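Local coordinates for protein nucleoporin NUP116 (Candida glabrata, PDB 3NF5) that probably serves as a structural component of the nuclear pore complex, this chain being the protein's C-terminal, pore-targeting domain, at residues A[43-57]-A[92-104]. Residues are numbered along the deposited sequence; the frame is centred on the assembly and turned at random.
Sequences NKQYGKIEFLDPVDL and GLNVRARISCYNC
Lys48 and Ser100, and two residues on Glu50 and Arg98, exchange N-H and C=O both ways between strands 47-51 and 97-101, whose axes come within 4.6 Å and run antiparallel. Beyond the strand ends, Tyr102 N reaches Tyr46 O and Leu52 N reaches Arg96 O, making six backbone hydrogen bonds in all.

The apolar side chains of Ile49, Phe51, Ala97 and Ile99 share one face of the sheet. Ile49 and Ile99 lie side by side, CG1 to CG1 3.7 Å. The Phe51 ring is sandwiched, with Ile49 CG1 over one face and Leu93 CD2 over the other, the latter a CH-pi contact 4.0 Å from the ring centroid. Val95 CG2 packs against Phe51 CD2 and is pressed tightly on Val55 CG2 at 3.5 Å.

At the other end the Tyr102 ring covers Gly47, whose CA sits 3.8 Å from the ring centroid, 21° off the normal; Tyr102 OH runs on to the Lys48 chain, touching CG at 3.6 Å.

Lys48, Glu50, Ser100 and Arg98 share the other face of the sheet. The Lys48 chain, extended beyond CG, brings NZ to Glu50 OE1 in a salt bridge of 2.7 Å. Glu50 OE2 does not touch the Arg98 guanidinium but is linked to Arg98 NH1 through a water, while Arg98 NE pairs with Glu139.

Just past the strand ends, Arg96, bent at chi3 (48°), lays its guanidinium over Leu52 CB, and its NH2 donates to Asp53 OD1 in a 2.8 Å salt bridge, met from above the carboxylate plane.

Asn43, Tyr46 and Gly47 form a classic beta bulge in the hairpin joining strand 40-43 to 47-51. Flanked by 40-43 and 147-152, these two strands are the central antiparallel pair of the sheet in this Nup98-type autopeptidase-family domain.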
ATOM      1  N   ASN A  43       3.283   1.909   4.880  1.00 18.00           N
ATOM      2  CA  ASN A  43       3.264   1.436   6.223  1.00 18.51           C
ATOM      3  C   ASN A  43       4.580   0.659   6.350  1.00 19.66           C
ATOM      4  O   ASN A  43       4.784  -0.297   5.653  1.00 17.38           O
ATOM      5  CB  ASN A  43       2.063   0.541   6.439  1.00 19.02           C
ATOM      6  CG  ASN A  43       2.004   0.007   7.877  1.00 21.33           C
ATOM      7  OD1 ASN A  43       3.037  -0.457   8.425  1.00 21.78           O
ATOM      8  ND2 ASN A  43       0.856   0.134   8.497  1.00 19.79           N
ATOM      9  N   LYS A  44       5.470   1.091   7.221  1.00 21.32           N
ATOM     10  CA  LYS A  44       6.829   0.575   7.296  1.00 23.47           C
ATOM     11  C   LYS A  44       6.875  -0.911   7.553  1.00 22.73           C
ATOM     12  O   LYS A  44       7.780  -1.594   7.091  1.00 22.66           O
ATOM     13  CB  LYS A  44       7.623   1.269   8.438  1.00 24.29           C
ATOM     14  CG  LYS A  44       7.956   2.759   8.201  1.00 29.98           C
ATOM     15  CD  LYS A  44       9.239   2.953   7.400  1.00 33.59           C
ATOM     16  CE  LYS A  44       9.536   4.439   7.108  1.00 33.48           C
ATOM     17  NZ  LYS A  44       9.622   5.326   8.346  1.00 35.54           N
ATOM     18  N   GLN A  45       5.902  -1.401   8.307  1.00 22.72           N
ATOM     19  CA  GLN A  45       5.810  -2.814   8.651  1.00 23.36           C
ATOM     20  C   GLN A  45       5.264  -3.701   7.515  1.00 21.57           C
ATOM     21  O   GLN A  45       5.673  -4.853   7.438  1.00 20.75           O
ATOM     22  CB  GLN A  45       4.900  -3.037   9.876  1.00 23.78           C
ATOM     23  CG  GLN A  45       5.465  -2.717  11.229  1.00 29.98           C
ATOM     24  CD  GLN A  45       4.783  -3.561  12.287  1.00 34.26           C
ATOM     25  OE1 GLN A  45       5.299  -4.621  12.669  1.00 40.48           O
ATOM     26  NE2 GLN A  45       3.566  -3.171  12.664  1.00 35.75           N
ATOM     27  N   TYR A  46       4.344  -3.185   6.664  1.00 18.36           N
ATOM     28  CA  TYR A  46       3.524  -4.047   5.785  1.00 17.69           C
ATOM     29  C   TYR A  46       3.544  -3.781   4.278  1.00 17.04           C
ATOM     30  O   TYR A  46       3.337  -4.713   3.517  1.00 18.71           O
ATOM     31  CB  TYR A  46       2.091  -4.063   6.244  1.00 19.70           C
ATOM     32  CG  TYR A  46       1.899  -4.599   7.678  1.00 22.13           C
ATOM     33  CD1 TYR A  46       2.435  -5.828   8.065  1.00 23.73           C
ATOM     34  CD2 TYR A  46       1.200  -3.856   8.629  1.00 23.48           C
ATOM     35  CE1 TYR A  46       2.276  -6.302   9.442  1.00 25.92           C
ATOM     36  CE2 TYR A  46       1.070  -4.307   9.992  1.00 26.08           C
ATOM     37  CZ  TYR A  46       1.603  -5.524  10.371  1.00 28.39           C
ATOM     38  OH  TYR A  46       1.403  -5.984  11.707  1.00 33.42           O
ATOM     39  N   GLY A  47       3.782  -2.547   3.833  1.00 15.90           N
ATOM     40  CA  GLY A  47       3.817  -2.315   2.373  1.00 14.21           C
ATOM     41  C   GLY A  47       3.722  -0.848   2.057  1.00 13.75           C
ATOM     42  O   GLY A  47       3.629  -0.003   2.950  1.00 13.14           O
ATOM     43  N   LYS A  48       3.722  -0.554   0.762  1.00 14.01           N
ATOM     44  CA  LYS A  48       3.552   0.815   0.297  1.00 14.59           C
ATOM     45  C   LYS A  48       2.932   0.858  -1.096  1.00 14.15           C
ATOM     46  O   LYS A  48       3.008  -0.089  -1.875  1.00 14.17           O
ATOM     47  CB  LYS A  48       4.858   1.577   0.253  1.00 14.13           C
ATOM     48  CG  LYS A  48       5.996   1.018  -0.610  1.00 17.36           C
ATOM     49  CD  LYS A  48       7.248   1.902  -0.585  1.00 17.63           C
ATOM     50  CE  LYS A  48       8.454   1.243  -1.283  1.00 20.18           C
ATOM     51  NZ  LYS A  48       9.555   2.248  -1.369  1.00 16.55           N
ATOM     52  N   ILE A  49       2.354   2.012  -1.390  1.00 14.28           N
ATOM     53  CA  ILE A  49       1.920   2.303  -2.757  1.00 13.12           C
ATOM     54  C   ILE A  49       2.568   3.607  -3.272  1.00 13.05           C
ATOM     55  O   ILE A  49       2.674   4.613  -2.548  1.00 13.07           O
ATOM     56  CB  ILE A  49       0.376   2.333  -2.836  1.00 12.11           C
ATOM     57  CG1 ILE A  49      -0.058   2.512  -4.309  1.00  9.78           C
ATOM     58  CG2 ILE A  49      -0.179   3.326  -1.905  1.00 13.12           C
ATOM     59  CD1 ILE A  49      -1.541   2.262  -4.550  1.00 11.68           C
ATOM     60  N   GLU A  50       3.060   3.518  -4.506  1.00 13.93           N
ATOM     61  CA  GLU A  50       3.855   4.607  -5.191  1.00 14.29           C
ATOM     62  C   GLU A  50       3.071   4.863  -6.500  1.00 12.72           C
ATOM     63  O   GLU A  50       3.077   4.053  -7.391  1.00 12.07           O
ATOM     64  CB  GLU A  50       5.297   4.175  -5.433  1.00 13.94           C
ATOM     65  CG  GLU A  50       6.067   4.005  -4.112  1.00 17.11           C
ATOM     66  CD  GLU A  50       7.296   3.137  -4.214  1.00 20.47           C
ATOM     67  OE1 GLU A  50       8.245   3.341  -3.406  1.00 27.88           O
ATOM     68  OE2 GLU A  50       7.315   2.224  -5.050  1.00 25.63           O
ATOM     69  N   PHE A  51       2.321   5.949  -6.527  1.00 13.21           N
ATOM     70  CA  PHE A  51       1.533   6.322  -7.679  1.00 14.77           C
ATOM     71  C   PHE A  51       2.467   6.814  -8.786  1.00 15.19           C
ATOM     72  O   PHE A  51       3.349   7.628  -8.551  1.00 17.04           O
ATOM     73  CB  PHE A  51       0.506   7.378  -7.308  1.00 15.17           C
ATOM     74  CG  PHE A  51      -0.532   6.863  -6.408  1.00 15.29           C
ATOM     75  CD1 PHE A  51      -0.366   6.944  -5.040  1.00 13.96           C
ATOM     76  CD2 PHE A  51      -1.605   6.191  -6.920  1.00 15.02           C
ATOM     77  CE1 PHE A  51      -1.307   6.407  -4.197  1.00 13.44           C
ATOM     78  CE2 PHE A  51      -2.536   5.625  -6.107  1.00 14.55           C
ATOM     79  CZ  PHE A  51      -2.392   5.738  -4.721  1.00 15.95           C
ATOM     80  N   LEU A  52       2.289   6.271  -9.964  1.00 14.56           N
ATOM     81  CA  LEU A  52       3.228   6.492 -11.054  1.00 14.80           C
ATOM     82  C   LEU A  52       2.706   7.546 -12.016  1.00 17.08           C
ATOM     83  O   LEU A  52       3.469   8.079 -12.776  1.00 19.80           O
ATOM     84  CB  LEU A  52       3.515   5.203 -11.750  1.00 13.47           C
ATOM     85  CG  LEU A  52       4.148   4.173 -10.851  1.00 12.79           C
ATOM     86  CD1 LEU A  52       4.265   2.847 -11.613  1.00 18.10           C
ATOM     87  CD2 LEU A  52       5.496   4.622 -10.376  1.00 18.07           C
ATOM     88  N   ASP A  53       1.414   7.860 -11.978  1.00 19.09           N
ATOM     89  CA  ASP A  53       0.930   9.069 -12.622  1.00 21.19           C
ATOM     90  C   ASP A  53       0.584  10.140 -11.614  1.00 20.63           C
ATOM     91  O   ASP A  53       0.316   9.806 -10.450  1.00 22.16           O
ATOM     92  CB  ASP A  53      -0.301   8.728 -13.400  1.00 21.25           C
ATOM     93  CG  ASP A  53      -0.007   7.836 -14.634  1.00 23.66           C
ATOM     94  OD1 ASP A  53       1.094   7.932 -15.259  1.00 29.84           O
ATOM     95  OD2 ASP A  53      -0.904   7.009 -14.907  1.00 30.74           O
ATOM     96  N   PRO A  54       0.444  11.412 -12.064  1.00 21.63           N
ATOM     97  CA  PRO A  54      -0.195  12.427 -11.201  1.00 21.03           C
ATOM     98  C   PRO A  54      -1.538  11.998 -10.583  1.00 20.89           C
ATOM     99  O   PRO A  54      -2.391  11.429 -11.255  1.00 19.75           O
ATOM    100  CB  PRO A  54      -0.412  13.608 -12.138  1.00 23.39           C
ATOM    101  CG  PRO A  54       0.542  13.402 -13.282  1.00 23.80           C
ATOM    102  CD  PRO A  54       0.667  11.918 -13.438  1.00 21.73           C
ATOM    103  N   VAL A  55      -1.734  12.328  -9.307  1.00 19.21           N
ATOM    104  CA  VAL A  55      -2.962  12.054  -8.594  1.00 20.26           C
ATOM    105  C   VAL A  55      -3.742  13.367  -8.301  1.00 19.59           C
ATOM    106  O   VAL A  55      -3.140  14.378  -7.943  1.00 19.87           O
ATOM    107  CB  VAL A  55      -2.574  11.234  -7.334  1.00 19.88           C
ATOM    108  CG1 VAL A  55      -3.572  11.215  -6.419  1.00 22.50           C
ATOM    109  CG2 VAL A  55      -2.242   9.790  -7.810  1.00 18.64           C
ATOM    110  N   ASP A  56      -5.064  13.337  -8.495  1.00 17.97           N
ATOM    111  CA  ASP A  56      -5.937  14.464  -8.139  1.00 19.05           C
ATOM    112  C   ASP A  56      -6.448  14.263  -6.739  1.00 16.43           C
ATOM    113  O   ASP A  56      -7.308  13.419  -6.518  1.00 18.11           O
ATOM    114  CB  ASP A  56      -7.103  14.520  -9.156  1.00 19.97           C
ATOM    115  CG  ASP A  56      -8.109  15.595  -8.845  1.00 21.98           C
ATOM    116  OD1 ASP A  56      -7.927  16.332  -7.863  1.00 26.66           O
ATOM    117  OD2 ASP A  56      -9.098  15.721  -9.604  1.00 29.55           O
ATOM    118  N   LEU A  57      -5.880  14.949  -5.767  1.00 17.49           N
ATOM    119  CA  LEU A  57      -6.382  14.864  -4.391  1.00 18.60           C
ATOM    120  C   LEU A  57      -7.474  15.913  -3.991  1.00 20.91           C
ATOM    121  O   LEU A  57      -7.727  16.120  -2.776  1.00 21.95           O
ATOM    122  CB  LEU A  57      -5.195  14.929  -3.441  1.00 18.69           C
ATOM    123  CG  LEU A  57      -4.088  13.863  -3.569  1.00 18.43           C
ATOM    124  CD1 LEU A  57      -3.030  14.192  -2.518  1.00 18.76           C
ATOM    125  CD2 LEU A  57      -4.726  12.505  -3.345  1.00 17.75           C
ATOM    126  N   GLY A  92      -8.971  10.864  -9.420  1.00 26.87           N
ATOM    127  CA  GLY A  92      -8.649  10.630  -7.994  1.00 26.11           C
ATOM    128  C   GLY A  92      -7.355   9.796  -7.784  1.00 25.28           C
ATOM    129  O   GLY A  92      -6.349  10.035  -8.445  1.00 25.72           O
ATOM    130  N   LEU A  93      -7.391   8.843  -6.871  1.00 24.37           N
ATOM    131  CA  LEU A  93      -6.289   7.854  -6.705  1.00 24.32           C
ATOM    132  C   LEU A  93      -6.325   6.674  -7.697  1.00 21.99           C
ATOM    133  O   LEU A  93      -5.495   5.739  -7.639  1.00 20.73           O
ATOM    134  CB  LEU A  93      -6.257   7.381  -5.265  1.00 23.76           C
ATOM    135  CG  LEU A  93      -5.800   8.455  -4.274  1.00 26.37           C
ATOM    136  CD1 LEU A  93      -6.087   7.983  -2.860  1.00 30.45           C
ATOM    137  CD2 LEU A  93      -4.330   8.840  -4.413  1.00 27.73           C
ATOM    138  N   ASN A  94      -7.306   6.688  -8.591  1.00 20.40           N
ATOM    139  CA  ASN A  94      -7.539   5.571  -9.496  1.00 20.53           C
ATOM    140  C   ASN A  94      -6.695   5.657 -10.758  1.00 19.68           C
ATOM    141  O   ASN A  94      -7.238   5.742 -11.855  1.00 20.28           O
ATOM    142  CB  ASN A  94      -9.037   5.439  -9.833  1.00 19.56           C
ATOM    143  CG  ASN A  94      -9.429   4.043 -10.232  1.00 22.05           C
ATOM    144  OD1 ASN A  94      -8.603   3.106 -10.255  1.00 19.15           O
ATOM    145  ND2 ASN A  94     -10.711   3.866 -10.535  1.00 19.57           N
ATOM    146  N   VAL A  95      -5.368   5.596 -10.582  1.00 17.91           N
ATOM    147  CA  VAL A  95      -4.375   5.761 -11.615  1.00 17.61           C
ATOM    148  C   VAL A  95      -3.252   4.715 -11.418  1.00 17.41           C
ATOM    149  O   VAL A  95      -3.318   3.867 -10.486  1.00 16.91           O
ATOM    150  CB  VAL A  95      -3.772   7.194 -11.547  1.00 17.52           C
ATOM    151  CG1 VAL A  95      -4.896   8.282 -11.711  1.00 18.06           C
ATOM    152  CG2 VAL A  95      -2.964   7.425 -10.233  1.00 15.86           C
ATOM    153  N   ARG A  96      -2.237   4.778 -12.265  1.00 16.33           N
ATOM    154  CA  ARG A  96      -1.205   3.765 -12.329  1.00 16.99           C
ATOM    155  C   ARG A  96      -0.324   3.842 -11.062  1.00 14.30           C
ATOM    156  O   ARG A  96      -0.007   4.931 -10.616  1.00 13.56           O
ATOM    157  CB  ARG A  96      -0.409   3.957 -13.600  1.00 18.66           C
ATOM    158  CG  ARG A  96       0.471   2.812 -14.003  1.00 25.44           C
ATOM    159  CD  ARG A  96       0.949   2.999 -15.418  1.00 26.58           C
ATOM    160  NE  ARG A  96       1.459   4.369 -15.577  1.00 35.36           N
ATOM    161  CZ  ARG A  96       2.748   4.742 -15.528  1.00 35.41           C
ATOM    162  NH1 ARG A  96       3.727   3.855 -15.375  1.00 38.62           N
ATOM    163  NH2 ARG A  96       3.063   6.032 -15.654  1.00 36.03           N
ATOM    164  N   ALA A  97       0.080   2.689 -10.539  1.00 12.95           N
ATOM    165  CA  ALA A  97       0.763   2.639  -9.235  1.00 12.74           C
ATOM    166  C   ALA A  97       1.623   1.374  -9.151  1.00 11.05           C
ATOM    167  O   ALA A  97       1.397   0.424  -9.874  1.00 10.89           O
ATOM    168  CB  ALA A  97      -0.244   2.723  -8.063  1.00 13.37           C
ATOM    169  N   ARG A  98       2.632   1.404  -8.306  1.00 11.72           N
ATOM    170  CA  ARG A  98       3.458   0.251  -8.031  1.00 10.66           C
ATOM    171  C   ARG A  98       3.209   0.040  -6.561  1.00 12.09           C
ATOM    172  O   ARG A  98       3.350   1.009  -5.700  1.00  9.76           O
ATOM    173  CB  ARG A  98       4.930   0.525  -8.288  1.00 11.55           C
ATOM    174  CG  ARG A  98       5.869  -0.556  -7.809  1.00 13.23           C
ATOM    175  CD  ARG A  98       7.342  -0.362  -8.248  1.00 16.18           C
ATOM    176  NE  ARG A  98       7.551  -0.492  -9.701  1.00 15.57           N
ATOM    177  CZ  ARG A  98       7.873   0.496 -10.526  1.00 18.63           C
ATOM    178  NH1 ARG A  98       8.045   1.763 -10.101  1.00 16.79           N
ATOM    179  NH2 ARG A  98       8.012   0.209 -11.812  1.00 22.07           N
ATOM    180  N   ILE A  99       2.875  -1.215  -6.277  1.00 12.27           N
ATOM    181  CA  ILE A  99       2.602  -1.664  -4.891  1.00 13.60           C
ATOM    182  C   ILE A  99       3.648  -2.675  -4.398  1.00 13.76           C
ATOM    183  O   ILE A  99       4.032  -3.604  -5.125  1.00 14.82           O
ATOM    184  CB  ILE A  99       1.179  -2.212  -4.832  1.00 11.91           C
ATOM    185  CG1 ILE A  99       0.191  -1.088  -5.270  1.00 12.22           C
ATOM    186  CG2 ILE A  99       0.876  -2.740  -3.346  1.00 15.14           C
ATOM    187  CD1 ILE A  99      -1.248  -1.417  -5.364  1.00 17.51           C
ATOM    188  N   SER A 100       4.176  -2.456  -3.198  1.00 14.94           N
ATOM    189  CA  SER A 100       5.111  -3.397  -2.583  1.00 14.43           C
ATOM    190  C   SER A 100       4.463  -3.923  -1.265  1.00 15.37           C
ATOM    191  O   SER A 100       3.957  -3.142  -0.501  1.00 15.77           O
ATOM    192  CB  SER A 100       6.457  -2.726  -2.265  1.00 14.57           C
ATOM    193  OG  SER A 100       7.068  -2.109  -3.420  1.00 18.17           O
ATOM    194  N   CYS A 101       4.461  -5.235  -1.083  1.00 16.37           N
ATOM    195  CA  CYS A 101       3.949  -5.927   0.143  1.00 18.77           C
ATOM    196  C   CYS A 101       5.109  -6.714   0.799  1.00 18.20           C
ATOM    197  O   CYS A 101       5.886  -7.407   0.112  1.00 15.78           O
ATOM    198  CB  CYS A 101       2.852  -6.865  -0.241  1.00 19.49           C
ATOM    199  SG  CYS A 101       1.405  -6.113  -0.937  1.00 30.27           S
ATOM    200  N   TYR A 102       5.278  -6.533   2.115  1.00 17.79           N
ATOM    201  CA  TYR A 102       6.459  -7.039   2.820  1.00 18.55           C
ATOM    202  C   TYR A 102       6.080  -8.304   3.571  1.00 19.26           C
ATOM    203  O   TYR A 102       4.943  -8.470   3.935  1.00 19.07           O
ATOM    204  CB  TYR A 102       6.953  -5.966   3.819  1.00 18.61           C
ATOM    205  CG  TYR A 102       7.199  -4.599   3.229  1.00 17.31           C
ATOM    206  CD1 TYR A 102       7.775  -4.444   1.974  1.00 23.72           C
ATOM    207  CD2 TYR A 102       6.965  -3.468   3.980  1.00 19.15           C
ATOM    208  CE1 TYR A 102       8.057  -3.176   1.474  1.00 20.78           C
ATOM    209  CE2 TYR A 102       7.249  -2.176   3.517  1.00 22.90           C
ATOM    210  CZ  TYR A 102       7.762  -2.035   2.262  1.00 22.76           C
ATOM    211  OH  TYR A 102       8.033  -0.769   1.831  1.00 24.54           O
ATOM    212  N   ASN A 103       7.049  -9.196   3.773  1.00 21.90           N
ATOM    213  CA  ASN A 103       6.849 -10.448   4.530  1.00 22.60           C
ATOM    214  C   ASN A 103       5.691 -11.284   4.055  1.00 22.57           C
ATOM    215  O   ASN A 103       4.917 -11.850   4.865  1.00 22.29           O
ATOM    216  CB  ASN A 103       6.787 -10.133   6.038  1.00 24.58           C
ATOM    217  CG  ASN A 103       8.032  -9.411   6.473  1.00 25.98           C
ATOM    218  OD1 ASN A 103       9.113  -9.851   6.123  1.00 35.04           O
ATOM    219  ND2 ASN A 103       7.905  -8.265   7.094  1.00 29.22           N
ATOM    220  N   CYS A 104       5.603 -11.408   2.723  1.00 21.05           N
ATOM    221  CA  CYS A 104       4.704 -12.318   2.097  1.00 20.71           C
ATOM    222  C   CYS A 104       5.420 -13.643   1.939  1.00 21.76           C
ATOM    223  O   CYS A 104       6.417 -13.735   1.246  1.00 20.02           O
ATOM    224  CB  CYS A 104       4.260 -11.785   0.738  1.00 21.21           C
ATOM    225  SG  CYS A 104       3.228 -10.312   0.920  1.00 21.23           S
TER
HETATM  226  O   HOH W   1       2.436  -7.544   4.319  1.00 32.80           O
HETATM  227  O   HOH W   2       5.718   0.300  -4.178  1.00 14.58           O
HETATM  228  O   HOH W   3       8.562   3.000  -7.471  1.00 21.55           O